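Local coordinates for protein purine nucleoside phosphorylase (Schistosoma mansoni, PDB 6AXA) that probably catalyses the reversible phosphorolysis of purine nucleosides such as inosine and guanosine, releasing the free base and a pentose 1-phosphate, at residues L114-A119 against M275-I280; G121-L126 against G215-G220; Y194-G199 against T223-I228; V240-N245 against L263-K268. All coordinates share one frame; numbering follows the deposited sequence.

Contact 1 (L114-A119 against M275-I280); sequences LITNLA and MWFKEI. With D4Y ((3S)-5-fluoro-3-hydroxy-1,3-dihydro-2H-indol-2-one), chain J; DMS (dimethyl sulfoxide), chain E.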
loop_
_atom_site.group_PDB
_atom_site.type_symbol
_atom_site.label_atom_id
_atom_site.label_comp_id
_atom_site.label_asym_id
_atom_site.label_seq_id
_atom_site.Cartn_x
_atom_site.Cartn_y
_atom_site.Cartn_z
ATOM N N LEU A 114 15.707 18.188 -13.053
ATOM C CA LEU A 114 14.986 17.851 -14.282
ATOM C C LEU A 114 14.901 16.333 -14.406
ATOM O O LEU A 114 15.925 15.657 -14.286
ATOM C CB LEU A 114 15.682 18.447 -15.520
ATOM C CG LEU A 114 16.039 19.933 -15.459
ATOM C CD1 LEU A 114 16.799 20.393 -16.740
ATOM C CD2 LEU A 114 14.799 20.816 -15.307
ATOM N N ILE A 115 13.684 15.811 -14.630
ATOM C CA ILE A 115 13.421 14.367 -14.654
ATOM C C ILE A 115 12.644 13.958 -15.917
ATOM O O ILE A 115 11.696 14.642 -16.315
ATOM C CB ILE A 115 12.626 13.963 -13.394
ATOM C CG1 ILE A 115 13.312 14.406 -12.098
ATOM C CG2 ILE A 115 12.442 12.440 -13.362
ATOM C CD1 ILE A 115 12.406 14.208 -10.841
ATOM N N THR A 116 13.060 12.855 -16.576
ATOM C CA THR A 116 12.222 12.220 -17.600
ATOM C C THR A 116 11.914 10.774 -17.205
ATOM O O THR A 116 12.651 10.148 -16.426
ATOM C CB THR A 116 12.843 12.241 -19.003
ATOM O OG1 THR A 116 14.108 11.546 -19.018
ATOM C CG2 THR A 116 13.044 13.688 -19.467
ATOM N N ASN A 117 10.813 10.249 -17.763
ATOM C CA ASN A 117 10.429 8.847 -17.561
ATOM C C ASN A 117 9.615 8.353 -18.759
ATOM O O ASN A 117 9.165 9.145 -19.598
ATOM C CB ASN A 117 9.633 8.653 -16.244
ATOM C CG ASN A 117 8.309 9.387 -16.208
ATOM O OD1 ASN A 117 7.413 9.157 -17.025
ATOM N ND2 ASN A 117 8.150 10.277 -15.219
ATOM N N LEU A 118 9.460 7.028 -18.839
ATOM C CA LEU A 118 8.514 6.365 -19.742
ATOM C C LEU A 118 7.249 5.977 -18.973
ATOM O O LEU A 118 7.327 5.509 -17.825
ATOM C CB LEU A 118 9.166 5.143 -20.369
ATOM C CG LEU A 118 10.154 5.441 -21.516
ATOM C CD1 LEU A 118 11.201 4.375 -21.550
ATOM C CD2 LEU A 118 9.389 5.442 -22.791
ATOM N N ALA A 119 6.079 6.200 -19.579
ATOM C CA ALA A 119 4.803 5.975 -18.892
ATOM C C ALA A 119 3.730 5.443 -19.839
ATOM O O ALA A 119 3.832 5.581 -21.056
ATOM C CB ALA A 119 4.297 7.268 -18.240
ATOM N N MET A 275 17.537 17.213 -27.504
ATOM C CA MET A 275 17.645 18.608 -27.928
ATOM C C MET A 275 16.758 19.515 -27.075
ATOM O O MET A 275 17.182 20.605 -26.675
ATOM C CB MET A 275 17.268 18.695 -29.388
ATOM C CG MET A 275 17.517 20.019 -29.978
ATOM S SD MET A 275 16.279 20.238 -31.221
ATOM C CE MET A 275 14.909 20.620 -30.109
ATOM N N TRP A 276 15.534 19.059 -26.772
ATOM C CA TRP A 276 14.604 19.825 -25.936
ATOM C C TRP A 276 15.220 20.151 -24.580
ATOM O O TRP A 276 15.218 21.313 -24.141
ATOM C CB TRP A 276 13.314 19.016 -25.735
ATOM C CG TRP A 276 12.099 19.756 -25.155
ATOM C CD1 TRP A 276 11.933 21.120 -24.981
ATOM C CD2 TRP A 276 10.887 19.149 -24.706
ATOM N NE1 TRP A 276 10.687 21.374 -24.451
ATOM C CE2 TRP A 276 10.031 20.180 -24.265
ATOM C CE3 TRP A 276 10.443 17.823 -24.622
ATOM C CZ2 TRP A 276 8.749 19.920 -23.768
ATOM C CZ3 TRP A 276 9.168 17.569 -24.119
ATOM C CH2 TRP A 276 8.341 18.615 -23.700
ATOM N N PHE A 277 15.740 19.131 -23.884
ATOM C CA PHE A 277 16.276 19.328 -22.536
ATOM C C PHE A 277 17.605 20.091 -22.554
ATOM O O PHE A 277 17.901 20.822 -21.600
ATOM C CB PHE A 277 16.405 17.979 -21.810
ATOM C CG PHE A 277 15.177 17.629 -20.981
ATOM C CD1 PHE A 277 15.237 17.560 -19.617
ATOM C CD2 PHE A 277 13.951 17.444 -21.588
ATOM C CE1 PHE A 277 14.107 17.277 -18.867
ATOM C CE2 PHE A 277 12.808 17.172 -20.827
ATOM C CZ PHE A 277 12.902 17.098 -19.484
ATOM N N LYS A 278 18.412 19.972 -23.614
ATOM C CA LYS A 278 19.593 20.836 -23.710
ATOM C C LYS A 278 19.179 22.306 -23.719
ATOM O O LYS A 278 19.795 23.141 -23.040
ATOM C CB LYS A 278 20.430 20.507 -24.958
ATOM C CG LYS A 278 21.711 21.343 -25.123
ATOM C CD LYS A 278 22.452 20.983 -26.439
ATOM C CE LYS A 278 23.674 21.854 -26.692
ATOM N NZ LYS A 278 24.308 21.533 -28.013
ATOM N N GLU A 279 18.134 22.646 -24.482
ATOM C CA GLU A 279 17.703 24.034 -24.533
ATOM C C GLU A 279 17.084 24.472 -23.210
ATOM O O GLU A 279 17.280 25.616 -22.790
ATOM C CB GLU A 279 16.729 24.245 -25.686
ATOM C CG GLU A 279 16.262 25.692 -25.857
ATOM C CD GLU A 279 17.356 26.658 -26.280
ATOM O OE1 GLU A 279 18.528 26.245 -26.447
ATOM O OE2 GLU A 279 17.030 27.855 -26.462
ATOM N N ILE A 280 16.329 23.587 -22.541
ATOM C CA ILE A 280 15.756 23.933 -21.235
ATOM C C ILE A 280 16.867 24.296 -20.246
ATOM O O ILE A 280 16.787 25.304 -19.537
ATOM C CB ILE A 280 14.893 22.772 -20.686
ATOM C CG1 ILE A 280 13.562 22.637 -21.449
ATOM C CG2 ILE A 280 14.599 22.971 -19.186
ATOM C CD1 ILE A 280 12.841 21.274 -21.279
HETATM C C7 D4Y J . 4.896 2.161 -17.806
HETATM C C4 D4Y J . 4.120 1.758 -20.407
HETATM C C5 D4Y J . 5.324 2.356 -20.129
HETATM C C6 D4Y J . 5.727 2.582 -18.830
HETATM C C3 D4Y J . 3.266 1.368 -19.380
HETATM C C2 D4Y J . 3.679 1.588 -18.087
HETATM C C1 D4Y J . 3.752 1.622 -15.841
HETATM F F D4Y J . 6.131 2.735 -21.138
HETATM C C D4Y J . 4.955 2.425 -16.338
HETATM O O D4Y J . 6.201 2.215 -15.708
HETATM N N D4Y J . 3.025 1.312 -16.930
HETATM O O1 D4Y J . 3.420 1.451 -14.656
HETATM S S DMS E . 11.750 5.176 -16.078
HETATM O O DMS E . 11.495 5.640 -17.467
HETATM C C1 DMS E . 10.263 5.133 -15.075
HETATM C C2 DMS E . 12.081 3.431 -16.235
#
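Leu114-Ala119 and Met275-Ile280 run almost antiparallel, 168° between their directions, with the strand and helix axes 11.0 Å apart at closest approach; Leu114 and Phe277 are the nearest pair of backbones. This is helix-on-sheet packing in the alpha/beta fold of the phosphorylase superfamily, the last helix lying against a central strand. Phe277 does most of the work. Thr116 CG2 sits over one face of its ring, 3.9 Å from the centroid, in a CH-pi contact, while Leu114 CB meets the ring at its edge, 3.9 Å from Phe277 CE1. Thr116 owes this to its first torsion (chi1 60°), which turns CG2 opposite the carbonyl carbon and leaves the hydroxyl to be held elsewhere, by Gly34 N. Further along the helix, Leu114 CD1 slides past Ile280 CG2 at 4.2 Å, and Ile280 CD1 lies over the rim of one face of Phe277. Helix 170-182 packs on Ile280 through Ala176 and Ile179. Beyond the helix the strand runs on to the bound oxindole, which the backbone of Leu118 and Ala119 touches; Leu118 N donates a 2.8 Å hydrogen bond to O of a dimethyl sulfoxide, probably from the crystallisation liquor, which Ser35 N also holds.

Contact 2 (G121-L126 against G215-G220); sequences GINRKL and GCDVVG. With D4Y ((3S)-5-fluoro-3-hydroxy-1,3-dihydro-2H-indol-2-one), chain J.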
loop_
_atom_site.group_PDB
_atom_site.type_symbol
_atom_site.label_atom_id
_atom_site.label_comp_id
_atom_site.label_asym_id
_atom_site.label_seq_id
_atom_site.Cartn_x
_atom_site.Cartn_y
_atom_site.Cartn_z
ATOM N N GLY A 121 -0.242 5.703 -21.130
ATOM C CA GLY A 121 -1.301 6.676 -21.262
ATOM C C GLY A 121 -2.638 6.144 -20.763
ATOM O O GLY A 121 -3.043 5.041 -21.098
ATOM N N ILE A 122 -3.343 6.980 -19.985
ATOM C CA ILE A 122 -4.688 6.695 -19.498
ATOM C C ILE A 122 -5.713 7.641 -20.142
ATOM O O ILE A 122 -6.727 7.206 -20.687
ATOM C CB ILE A 122 -4.741 6.800 -17.953
ATOM C CG1 ILE A 122 -3.729 5.847 -17.247
ATOM C CG2 ILE A 122 -6.150 6.582 -17.481
ATOM C CD1 ILE A 122 -3.994 4.360 -17.434
ATOM N N ASN A 123 -5.445 8.945 -20.091
ATOM C CA ASN A 123 -6.319 9.938 -20.725
ATOM C C ASN A 123 -6.527 9.596 -22.194
ATOM O O ASN A 123 -5.571 9.287 -22.908
ATOM C CB ASN A 123 -5.674 11.324 -20.597
ATOM C CG ASN A 123 -6.580 12.457 -21.050
ATOM O OD1 ASN A 123 -7.113 12.460 -22.163
ATOM N ND2 ASN A 123 -6.783 13.424 -20.160
ATOM N N ARG A 124 -7.770 9.669 -22.654
ATOM C CA ARG A 124 -8.044 9.276 -24.039
ATOM C C ARG A 124 -7.397 10.209 -25.064
ATOM O O ARG A 124 -7.296 9.833 -26.231
ATOM C CB ARG A 124 -9.551 9.178 -24.267
ATOM C CG ARG A 124 -10.154 8.029 -23.459
ATOM C CD ARG A 124 -11.608 7.789 -23.819
ATOM N NE ARG A 124 -12.178 6.645 -23.104
ATOM C CZ ARG A 124 -12.219 5.399 -23.579
ATOM N NH1 ARG A 124 -11.702 5.099 -24.777
ATOM N NH2 ARG A 124 -12.771 4.440 -22.840
ATOM N N LYS A 125 -6.941 11.402 -24.678
ATOM C CA LYS A 125 -6.272 12.274 -25.647
ATOM C C LYS A 125 -4.806 11.903 -25.899
ATOM O O LYS A 125 -4.170 12.544 -26.746
ATOM C CB LYS A 125 -6.331 13.734 -25.175
ATOM C CG LYS A 125 -7.728 14.305 -25.098
ATOM C CD LYS A 125 -7.686 15.709 -24.530
ATOM C CE LYS A 125 -9.055 16.167 -24.058
ATOM N NZ LYS A 125 -8.982 17.469 -23.324
ATOM N N LEU A 126 -4.242 10.925 -25.185
ATOM C CA LEU A 126 -2.821 10.603 -25.271
ATOM C C LEU A 126 -2.560 9.404 -26.193
ATOM O O LEU A 126 -3.319 8.432 -26.180
ATOM C CB LEU A 126 -2.281 10.313 -23.867
ATOM C CG LEU A 126 -2.348 11.535 -22.944
ATOM C CD1 LEU A 126 -1.834 11.138 -21.570
ATOM C CD2 LEU A 126 -1.540 12.703 -23.454
ATOM N N GLY A 215 -9.174 9.941 -12.276
ATOM C CA GLY A 215 -8.610 11.183 -12.762
ATOM C C GLY A 215 -7.125 11.156 -13.057
ATOM O O GLY A 215 -6.507 12.232 -13.170
ATOM N N CYS A 216 -6.541 9.973 -13.236
ATOM C CA CYS A 216 -5.140 9.858 -13.608
ATOM C C CYS A 216 -5.014 10.015 -15.112
ATOM O O CYS A 216 -5.837 9.495 -15.872
ATOM C CB CYS A 216 -4.561 8.497 -13.187
ATOM S SG CYS A 216 -4.732 8.133 -11.421
ATOM N N ASP A 217 -3.974 10.722 -15.553
ATOM C CA ASP A 217 -3.723 10.872 -16.978
ATOM C C ASP A 217 -2.655 9.919 -17.515
ATOM O O ASP A 217 -2.755 9.502 -18.673
ATOM C CB ASP A 217 -3.321 12.316 -17.309
ATOM C CG ASP A 217 -4.435 13.328 -16.937
ATOM O OD1 ASP A 217 -5.578 13.118 -17.397
ATOM O OD2 ASP A 217 -4.190 14.291 -16.173
ATOM N N VAL A 218 -1.648 9.564 -16.706
ATOM C CA VAL A 218 -0.546 8.674 -17.095
ATOM C C VAL A 218 -0.193 7.833 -15.871
ATOM O O VAL A 218 -0.548 8.176 -14.743
ATOM C CB VAL A 218 0.704 9.451 -17.607
ATOM C CG1 VAL A 218 0.321 10.447 -18.699
ATOM C CG2 VAL A 218 1.393 10.214 -16.486
ATOM N N VAL A 219 0.518 6.711 -16.096
ATOM C CA VAL A 219 0.921 5.806 -15.011
ATOM C C VAL A 219 2.366 5.342 -15.214
ATOM O O VAL A 219 2.772 4.988 -16.332
ATOM C CB VAL A 219 -0.046 4.598 -14.885
ATOM C CG1 VAL A 219 -0.206 3.862 -16.206
ATOM C CG2 VAL A 219 0.391 3.651 -13.743
ATOM N N GLY A 220 3.172 5.401 -14.138
ATOM C CA GLY A 220 4.546 4.904 -14.157
ATOM C C GLY A 220 5.045 4.418 -12.801
ATOM O O GLY A 220 4.366 4.577 -11.785
HETATM C C7 D4Y J . 4.896 2.161 -17.806
HETATM C C4 D4Y J . 4.120 1.758 -20.407
HETATM C C5 D4Y J . 5.324 2.356 -20.129
HETATM C C6 D4Y J . 5.727 2.582 -18.830
HETATM C C3 D4Y J . 3.266 1.368 -19.380
HETATM C C2 D4Y J . 3.679 1.588 -18.087
HETATM C C1 D4Y J . 3.752 1.622 -15.841
HETATM F F D4Y J . 6.131 2.735 -21.138
HETATM C C D4Y J . 4.955 2.425 -16.338
HETATM O O D4Y J . 6.201 2.215 -15.708
HETATM N N D4Y J . 3.025 1.312 -16.930
HETATM O O1 D4Y J . 3.420 1.451 -14.656
#
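Asn123 and Asp217 run alongside each other in the same direction and are joined by a nearly straight hydrogen bond of 3.0 Å from Asn123 ND2 to Asp217 OD1. The oxygen lies in the amide plane, but the amide comes to the carboxylate from above its plane; the two planes are 41° apart. With CG opposite the backbone N (chi1 -172°) and the amide turned by chi2 -53°, Asn123 OD1 accepts from Lys125 N at 2.7 Å on a lone pair. Both ends of the amide are thus used, which should fix its rotation. The other carboxylate oxygen, Asp217 OD2, is bound by Val193 N. Asp217 O takes two backbone donors from the same face of its plane, Ile122 N at 2.9 Å and Asn123 N. Apolar groups flank this polar link: Ile122 CD1 reaches Val219 CG1 at 4.0 Å, and Leu126 CD1 meets Val218 CG1 at 3.7 Å, their side chains at about a right angle. Gly121 and Val218 form a non-hydrogen-bonded antiparallel pair at the strand end, after which the chain enters an Asx turn combined with a type I beta turn.

Contact 3 (Y194-G199 against T223-I228); sequences YAFNGG and TVPEVI. With D4Y ((3S)-5-fluoro-3-hydroxy-1,3-dihydro-2H-indol-2-one), chain J.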
loop_
_atom_site.group_PDB
_atom_site.type_symbol
_atom_site.label_atom_id
_atom_site.label_comp_id
_atom_site.label_asym_id
_atom_site.label_seq_id
_atom_site.Cartn_x
_atom_site.Cartn_y
_atom_site.Cartn_z
ATOM N N TYR A 194 0.189 12.295 -12.871
ATOM C CA TYR A 194 0.943 11.038 -12.896
ATOM C C TYR A 194 0.550 10.142 -11.733
ATOM O O TYR A 194 0.664 10.546 -10.561
ATOM C CB TYR A 194 2.430 11.351 -12.806
ATOM C CG TYR A 194 3.432 10.186 -12.844
ATOM C CD1 TYR A 194 4.137 9.882 -14.023
ATOM C CD2 TYR A 194 3.754 9.476 -11.714
ATOM C CE1 TYR A 194 5.104 8.850 -14.063
ATOM C CE2 TYR A 194 4.730 8.437 -11.732
ATOM C CZ TYR A 194 5.403 8.135 -12.896
ATOM O OH TYR A 194 6.374 7.142 -12.957
ATOM N N ALA A 195 0.114 8.921 -12.047
ATOM C CA ALA A 195 -0.149 7.887 -11.026
ATOM C C ALA A 195 1.096 7.044 -10.806
ATOM O O ALA A 195 1.630 6.474 -11.757
ATOM C CB ALA A 195 -1.280 6.956 -11.460
ATOM N N PHE A 196 1.515 6.895 -9.545
ATOM C CA PHE A 196 2.675 6.068 -9.183
ATOM C C PHE A 196 2.169 4.655 -8.914
ATOM O O PHE A 196 1.502 4.417 -7.906
ATOM C CB PHE A 196 3.384 6.691 -7.972
ATOM C CG PHE A 196 4.622 5.951 -7.475
ATOM C CD1 PHE A 196 5.296 5.049 -8.273
ATOM C CD2 PHE A 196 5.099 6.163 -6.149
ATOM C CE1 PHE A 196 6.454 4.384 -7.802
ATOM C CE2 PHE A 196 6.213 5.490 -5.676
ATOM C CZ PHE A 196 6.897 4.585 -6.483
ATOM N N ASN A 197 2.448 3.738 -9.854
ATOM C CA ASN A 197 2.301 2.282 -9.689
ATOM C C ASN A 197 3.615 1.731 -9.143
ATOM O O ASN A 197 4.637 1.767 -9.824
ATOM C CB ASN A 197 1.978 1.676 -11.069
ATOM C CG ASN A 197 2.085 0.161 -11.139
ATOM O OD1 ASN A 197 1.883 -0.587 -10.163
ATOM N ND2 ASN A 197 2.385 -0.316 -12.370
ATOM N N GLY A 198 3.598 1.150 -7.942
ATOM C CA GLY A 198 4.850 0.622 -7.390
ATOM C C GLY A 198 5.576 -0.355 -8.315
ATOM O O GLY A 198 6.818 -0.419 -8.339
ATOM N N GLY A 199 4.831 -1.183 -9.025
ATOM C CA GLY A 199 5.429 -2.103 -9.996
ATOM C C GLY A 199 5.954 -3.406 -9.387
ATOM O O GLY A 199 5.743 -3.664 -8.186
ATOM N N THR A 223 9.865 8.354 -10.276
ATOM C CA THR A 223 9.700 9.810 -10.285
ATOM C C THR A 223 9.088 10.390 -9.000
ATOM O O THR A 223 9.700 11.269 -8.376
ATOM C CB THR A 223 8.902 10.215 -11.530
ATOM O OG1 THR A 223 9.668 9.847 -12.695
ATOM C CG2 THR A 223 8.675 11.721 -11.583
ATOM N N VAL A 224 7.920 9.919 -8.571
ATOM C CA VAL A 224 7.298 10.455 -7.339
ATOM C C VAL A 224 8.211 10.345 -6.114
ATOM O O VAL A 224 8.260 11.312 -5.316
ATOM C CB VAL A 224 5.914 9.813 -7.134
ATOM C CG1 VAL A 224 5.307 10.105 -5.775
ATOM C CG2 VAL A 224 4.960 10.289 -8.226
ATOM N N PRO A 225 8.955 9.246 -5.875
ATOM C CA PRO A 225 9.865 9.258 -4.691
ATOM C C PRO A 225 10.899 10.377 -4.742
ATOM O O PRO A 225 11.084 11.098 -3.720
ATOM C CB PRO A 225 10.488 7.854 -4.700
ATOM C CG PRO A 225 9.398 6.994 -5.402
ATOM C CD PRO A 225 8.890 7.906 -6.508
ATOM N N GLU A 226 11.561 10.583 -5.899
ATOM C CA GLU A 226 12.566 11.642 -6.010
ATOM C C GLU A 226 11.941 13.023 -5.879
ATOM O O GLU A 226 12.564 13.945 -5.326
ATOM C CB GLU A 226 13.316 11.564 -7.357
ATOM C CG GLU A 226 13.954 10.277 -7.723
ATOM C CD GLU A 226 13.005 9.335 -8.473
ATOM O OE1 GLU A 226 12.191 8.770 -7.800
ATOM O OE2 GLU A 226 13.077 9.176 -9.737
ATOM N N VAL A 227 10.763 13.220 -6.493
ATOM C CA VAL A 227 10.068 14.509 -6.411
ATOM C C VAL A 227 9.805 14.869 -4.957
ATOM O O VAL A 227 9.978 16.029 -4.540
ATOM C CB VAL A 227 8.754 14.467 -7.219
ATOM C CG1 VAL A 227 7.904 15.706 -6.944
ATOM C CG2 VAL A 227 9.047 14.379 -8.725
ATOM N N ILE A 228 9.350 13.892 -4.165
ATOM C CA ILE A 228 9.011 14.177 -2.764
ATOM C C ILE A 228 10.272 14.525 -1.954
ATOM O O ILE A 228 10.269 15.477 -1.153
ATOM C CB ILE A 228 8.223 12.999 -2.155
ATOM C CG1 ILE A 228 6.809 12.960 -2.752
ATOM C CG2 ILE A 228 8.150 13.127 -0.570
ATOM C CD1 ILE A 228 5.941 11.753 -2.367
HETATM C C7 D4Y J . 4.896 2.161 -17.806
HETATM C C4 D4Y J . 4.120 1.758 -20.407
HETATM C C5 D4Y J . 5.324 2.356 -20.129
HETATM C C6 D4Y J . 5.727 2.582 -18.830
HETATM C C3 D4Y J . 3.266 1.368 -19.380
HETATM C C2 D4Y J . 3.679 1.588 -18.087
HETATM C C1 D4Y J . 3.752 1.622 -15.841
HETATM F F D4Y J . 6.131 2.735 -21.138
HETATM C C D4Y J . 4.955 2.425 -16.338
HETATM O O D4Y J . 6.201 2.215 -15.708
HETATM N N D4Y J . 3.025 1.312 -16.930
HETATM O O1 D4Y J . 3.420 1.451 -14.656
#
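Strand residues 194-196 and residues 224-228, the start of helix 224-232, lie roughly at right angles (102°), with axes 10.7 Å apart and Phe196 and Val224 the nearest backbones. Phe196 CG stands opposite its backbone N (chi1 -180°), which carries the ring out to the helix, where Pro225 CD lies over one face in a CH-pi contact, 4.1 Å from the centroid. Pro225 CG is nearer still to the rim, 3.5 Å from Phe196 CE2. Val224 wedges between the two aromatic residues: its CB is 3.9 Å from Phe196 CD2, and its CG2 is 3.8 Å from Tyr194 CD2, both oblique to the rings. Tyr194 OH passes Thr223 CB and is hydrogen-bonded to Ser222 N, just ahead of the helix. Past the strand end, Asn197 ND2 gives a 3.1 Å hydrogen bond to O1 of the bound oxindole and also donates to Thr201 O. Leu145 of a second subunit packs on Phe196, so the strand end lies between ligand pocket and subunit interface. On the sheet side, strand 189-196 pairs with strands 131-139 and 218-220, while Thr223 and Val227 rest against Ile115 of strand 112-121.

Contact 4 (V240-N245 against L263-K268); sequences VSLIAN and LAVAEK. With D4Y ((3S)-5-fluoro-3-hydroxy-1,3-dihydro-2H-indol-2-one), chain J.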
loop_
_atom_site.group_PDB
_atom_site.type_symbol
_atom_site.label_atom_id
_atom_site.label_comp_id
_atom_site.label_asym_id
_atom_site.label_seq_id
_atom_site.Cartn_x
_atom_site.Cartn_y
_atom_site.Cartn_z
ATOM N N VAL A 240 8.866 15.208 -16.976
ATOM C CA VAL A 240 8.213 14.982 -18.275
ATOM C C VAL A 240 8.121 13.481 -18.557
ATOM O O VAL A 240 9.130 12.774 -18.477
ATOM C CB VAL A 240 8.958 15.704 -19.407
ATOM C CG1 VAL A 240 8.261 15.480 -20.780
ATOM C CG2 VAL A 240 9.093 17.230 -19.102
ATOM N N SER A 241 6.906 12.991 -18.875
ATOM C CA SER A 241 6.679 11.600 -19.290
ATOM C C SER A 241 6.650 11.482 -20.821
ATOM O O SER A 241 6.047 12.315 -21.511
ATOM C CB SER A 241 5.361 11.052 -18.735
ATOM O OG SER A 241 5.354 10.862 -17.329
ATOM N N LEU A 242 7.314 10.454 -21.352
ATOM C CA LEU A 242 7.150 10.008 -22.738
ATOM C C LEU A 242 6.175 8.828 -22.757
ATOM O O LEU A 242 6.390 7.833 -22.047
ATOM C CB LEU A 242 8.491 9.589 -23.346
ATOM C CG LEU A 242 8.455 8.844 -24.695
ATOM C CD1 LEU A 242 7.795 9.665 -25.816
ATOM C CD2 LEU A 242 9.885 8.488 -25.193
ATOM N N ILE A 243 5.086 8.959 -23.517
ATOM C CA ILE A 243 3.984 7.995 -23.521
ATOM C C ILE A 243 4.302 6.865 -24.511
ATOM O O ILE A 243 4.574 7.106 -25.690
ATOM C CB ILE A 243 2.659 8.696 -23.882
ATOM C CG1 ILE A 243 2.335 9.848 -22.924
ATOM C CG2 ILE A 243 1.491 7.698 -23.970
ATOM C CD1 ILE A 243 2.331 9.446 -21.427
ATOM N N ALA A 244 4.308 5.617 -24.025
ATOM C CA ALA A 244 4.607 4.487 -24.909
ATOM C C ALA A 244 3.366 3.881 -25.567
ATOM O O ALA A 244 3.490 3.265 -26.626
ATOM C CB ALA A 244 5.346 3.403 -24.116
ATOM N N ASN A 245 2.180 4.087 -24.992
ATOM C CA ASN A 245 0.955 3.412 -25.411
ATOM C C ASN A 245 -0.223 4.079 -24.722
ATOM O O ASN A 245 -0.038 4.841 -23.767
ATOM C CB ASN A 245 1.012 1.921 -25.048
ATOM C CG ASN A 245 0.970 1.667 -23.537
ATOM O OD1 ASN A 245 1.796 2.183 -22.773
ATOM N ND2 ASN A 245 -0.008 0.856 -23.089
ATOM N N LEU A 263 10.876 0.278 -25.260
ATOM C CA LEU A 263 12.193 0.797 -25.628
ATOM C C LEU A 263 12.228 1.248 -27.081
ATOM O O LEU A 263 12.998 2.150 -27.422
ATOM C CB LEU A 263 13.283 -0.253 -25.405
ATOM C CG LEU A 263 13.672 -0.533 -23.934
ATOM C CD1 LEU A 263 14.903 -1.427 -23.838
ATOM C CD2 LEU A 263 13.911 0.742 -23.151
ATOM N N ALA A 264 11.401 0.658 -27.941
ATOM C CA ALA A 264 11.357 1.118 -29.333
ATOM C C ALA A 264 10.746 2.515 -29.457
ATOM O O ALA A 264 11.178 3.309 -30.308
ATOM C CB ALA A 264 10.583 0.118 -30.179
ATOM N N VAL A 265 9.743 2.839 -28.628
ATOM C CA VAL A 265 9.239 4.217 -28.604
ATOM C C VAL A 265 10.311 5.176 -28.079
ATOM O O VAL A 265 10.460 6.296 -28.585
ATOM C CB VAL A 265 7.955 4.344 -27.758
ATOM C CG1 VAL A 265 7.487 5.798 -27.728
ATOM C CG2 VAL A 265 6.847 3.450 -28.315
ATOM N N ALA A 266 11.048 4.767 -27.032
ATOM C CA ALA A 266 12.109 5.628 -26.517
ATOM C C ALA A 266 13.126 5.942 -27.598
ATOM O O ALA A 266 13.580 7.082 -27.719
ATOM C CB ALA A 266 12.801 4.971 -25.326
ATOM N N GLU A 267 13.518 4.940 -28.378
ATOM C CA GLU A 267 14.487 5.177 -29.441
ATOM C C GLU A 267 13.957 6.175 -30.464
ATOM O O GLU A 267 14.727 6.961 -31.033
ATOM C CB GLU A 267 14.839 3.851 -30.121
ATOM C CG GLU A 267 15.792 3.978 -31.292
ATOM C CD GLU A 267 17.052 4.737 -30.931
ATOM O OE1 GLU A 267 17.437 4.734 -29.737
ATOM O OE2 GLU A 267 17.647 5.350 -31.843
ATOM N N LYS A 268 12.647 6.138 -30.733
ATOM C CA LYS A 268 12.075 6.996 -31.769
ATOM C C LYS A 268 12.033 8.463 -31.351
ATOM O O LYS A 268 12.121 9.341 -32.221
ATOM C CB LYS A 268 10.669 6.509 -32.129
HETATM C C7 D4Y J . 4.896 2.161 -17.806
HETATM C C4 D4Y J . 4.120 1.758 -20.407
HETATM C C5 D4Y J . 5.324 2.356 -20.129
HETATM C C6 D4Y J . 5.727 2.582 -18.830
HETATM C C3 D4Y J . 3.266 1.368 -19.380
HETATM C C2 D4Y J . 3.679 1.588 -18.087
HETATM C C1 D4Y J . 3.752 1.622 -15.841
HETATM F F D4Y J . 6.131 2.735 -21.138
HETATM C C D4Y J . 4.955 2.425 -16.338
HETATM O O D4Y J . 6.201 2.215 -15.708
HETATM N N D4Y J . 3.025 1.312 -16.930
HETATM O O1 D4Y J . 3.420 1.451 -14.656
#
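Val265 points its two methyls at the strand backbone: CG1 stands 3.8 Å from Ile243 O and CG2 3.8 Å from Ala244 O, so the branched end straddles successive carbonyls. That spread follows from chi1 178°, with CG1 opposite its own backbone N and CG2 opposite its carbonyl carbon. Leu242 reaches the helix with one branch, CD2 resting 3.9 Å from Ala266 CA, near the Val265 carbonyl; its other branch, CD1, is 4.3 Å from Val265 CG1. Ala244 CB lies 3.2 Å from the fluorine F of the bound oxindole, and Asn245 OD1 3.3 Å from its ring atom C4: this C-terminal end of the strand lines the ligand site. The contact is van der Waals packing, largely methyls against backbone; the axes approach to 8.3 Å, directions 131° apart. In this helix-on-sheet arrangement of the alpha/beta fold, strand 236-246 is flanked by strands 112-121 and 131-139, and helix 259-283 lies against them: Leu118 of the first touches Leu242 and Ala266, while Phe131 of the second packs on Leu242.

In the fold
Strand 112-121 supplies the first segment of contact 1, whose loop closes only at the last helix, 259-283, and encloses the other three contacts. Directly after that strand comes the first segment of contact 2, at 121-126. Contact 3 opens at 194-199, before contact 2 closes at 215-220, so these two cross; contact 3 then closes on helix 224-232. Contact 4 follows in series, from strand 236-246 to helix 259-283, the helix it shares with contact 1. Asn117 ties the centre together, bonding Thr223 of contact 3 and Ser241 of contact 4. All four meet one mixed sheet and all touch the bound oxindole.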